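Local coordinates for protein D-aminopeptidase (Bacillus subtilis, PDB 1HI9) that removes N-terminal D-amino acids from peptides such as D-Ala-D-Ala, using two zinc ions per subunit inside a self-compartmentalizing homodecamer, at residues P110-H115 with K174-R179. Numbering follows the deposited sequence.
Sequences PGVMSH and KQTISR
Arg179 grips Ser114 side-on with two nitrogens. Its NH2 donates to the Ser114 carbonyl O at 2.8 Å, nearly in line with the C=O bond, while NE reaches Ser114 OG at 3.2 Å, with that oxygen lying in the guanidinium plane. The arginine side chain reaches Ser114 because CG stands anti to the backbone N (chi1 -168°) and the chain runs extended to NE. Its backbone takes part too, Met113 N donating to Arg179 O at 2.7 Å. An alanine in place of Arg179 would probably leave Ser114 O and OG without these donors, although the backbone bond to Met113 could remain.

Just before Met113, Val112 N donates to Thr176 OG1 at 3.0 Å. That hydroxyl is also hydrogen-bonded to the carboxylate of Asp154, a double role that suits threonine, whose methyl CG2 lies 3.5 Å from Gly111 CA. Glycine suits that place, since a side chain would jam against the carbonyl O of Pro110 at this backbone conformation. Val112 divides its branches: CG1 faces Thr176 OG1 and Lys174 CE, and CG2 packs on Arg179 O.

A backbone bond from Ser114 N to Gly111 O closes a turn, and the nucleophile His115 follows directly. His115 ND1 donates to Met113 O at 2.7 Å, with that oxygen in the ring plane, which, with the stacked ring of His104, limits the ring's rotation next to the zinc ligands His104 and Glu10. Phe273 of a second subunit meets the His115 ring edge-to-face, and its carbonyl O accepts from Arg179 NH1, tying the site to the decamer.

The cross-segment bonds fasten the loop between strands 97-103 and 121-126 to segment 174-179, on strand 169-176, with strand 181-184 touching Val112 and helix 155-162 meeting Pro110 and Thr176.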
# COMPACT_ATOMS: atom_id res chain seq x y z
N PRO A 110 -32.85 19.98 -4.20
CA PRO A 110 -32.02 20.74 -3.27
C PRO A 110 -32.02 20.04 -1.91
O PRO A 110 -33.01 19.43 -1.54
CB PRO A 110 -32.72 22.09 -3.21
CG PRO A 110 -33.35 22.21 -4.57
CD PRO A 110 -33.92 20.83 -4.77
N GLY A 111 -30.92 20.15 -1.18
CA GLY A 111 -30.83 19.50 0.12
C GLY A 111 -29.47 18.87 0.33
O GLY A 111 -28.89 18.27 -0.59
N VAL A 112 -28.94 19.02 1.53
CA VAL A 112 -27.64 18.46 1.86
C VAL A 112 -27.64 16.94 1.68
O VAL A 112 -28.57 16.25 2.10
CB VAL A 112 -27.24 18.81 3.31
CG1 VAL A 112 -28.26 18.24 4.28
CG2 VAL A 112 -25.84 18.30 3.61
N MET A 113 -26.59 16.42 1.04
CA MET A 113 -26.43 14.99 0.78
C MET A 113 -27.67 14.32 0.22
O MET A 113 -27.99 13.19 0.57
CB MET A 113 -25.99 14.29 2.07
CG MET A 113 -24.66 14.82 2.60
SD MET A 113 -24.09 13.98 4.12
CE MET A 113 -23.28 12.67 3.38
N SER A 114 -28.36 15.02 -0.67
CA SER A 114 -29.57 14.48 -1.29
C SER A 114 -29.30 13.22 -2.12
O SER A 114 -28.33 13.15 -2.88
CB SER A 114 -30.21 15.54 -2.19
OG SER A 114 -29.34 15.88 -3.25
N HIS A 115 -30.18 12.23 -1.96
CA HIS A 115 -30.09 10.97 -2.71
C HIS A 115 -31.25 10.09 -2.28
O HIS A 115 -32.00 10.47 -1.38
CB HIS A 115 -28.77 10.25 -2.43
CG HIS A 115 -28.65 9.75 -1.02
ND1 HIS A 115 -28.38 10.57 0.05
CD2 HIS A 115 -28.81 8.51 -0.51
CE1 HIS A 115 -28.38 9.87 1.16
NE2 HIS A 115 -28.64 8.61 0.85
N LYS A 174 -31.08 21.68 10.81
CA LYS A 174 -30.06 22.43 10.09
C LYS A 174 -30.62 22.97 8.77
O LYS A 174 -31.59 22.45 8.25
CB LYS A 174 -28.83 21.55 9.83
CG LYS A 174 -29.13 20.24 9.11
CD LYS A 174 -27.88 19.38 8.98
CE LYS A 174 -28.22 18.01 8.39
NZ LYS A 174 -27.02 17.11 8.29
N GLN A 175 -29.99 24.02 8.26
CA GLN A 175 -30.40 24.65 7.01
C GLN A 175 -29.43 24.29 5.89
O GLN A 175 -28.22 24.44 6.03
CB GLN A 175 -30.43 26.17 7.15
CG GLN A 175 -31.39 26.69 8.19
CD GLN A 175 -32.83 26.44 7.83
OE1 GLN A 175 -33.27 26.79 6.73
NE2 GLN A 175 -33.59 25.86 8.77
N THR A 176 -29.97 23.84 4.76
CA THR A 176 -29.15 23.46 3.61
C THR A 176 -28.65 24.68 2.83
O THR A 176 -29.43 25.56 2.50
CB THR A 176 -29.94 22.54 2.66
OG1 THR A 176 -30.09 21.25 3.25
CG2 THR A 176 -29.24 22.43 1.31
N ILE A 177 -27.36 24.71 2.54
CA ILE A 177 -26.77 25.78 1.75
C ILE A 177 -26.34 25.19 0.40
O ILE A 177 -26.46 25.85 -0.64
CB ILE A 177 -25.56 26.43 2.47
CG1 ILE A 177 -26.06 27.15 3.74
CG2 ILE A 177 -24.84 27.42 1.55
CD1 ILE A 177 -24.94 27.77 4.58
N SER A 178 -25.84 23.96 0.42
CA SER A 178 -25.42 23.23 -0.79
C SER A 178 -25.55 21.74 -0.48
O SER A 178 -25.95 21.36 0.62
CB SER A 178 -23.98 23.56 -1.18
OG SER A 178 -23.05 22.75 -0.49
N ARG A 179 -25.23 20.90 -1.45
CA ARG A 179 -25.34 19.47 -1.21
C ARG A 179 -24.30 18.99 -0.17
O ARG A 179 -24.42 17.90 0.37
CB ARG A 179 -25.17 18.70 -2.52
CG ARG A 179 -25.56 17.22 -2.45
CD ARG A 179 -25.91 16.72 -3.83
NE ARG A 179 -26.22 15.31 -3.87
CZ ARG A 179 -25.32 14.34 -3.91
NH1 ARG A 179 -24.03 14.65 -3.92
NH2 ARG A 179 -25.71 13.07 -3.98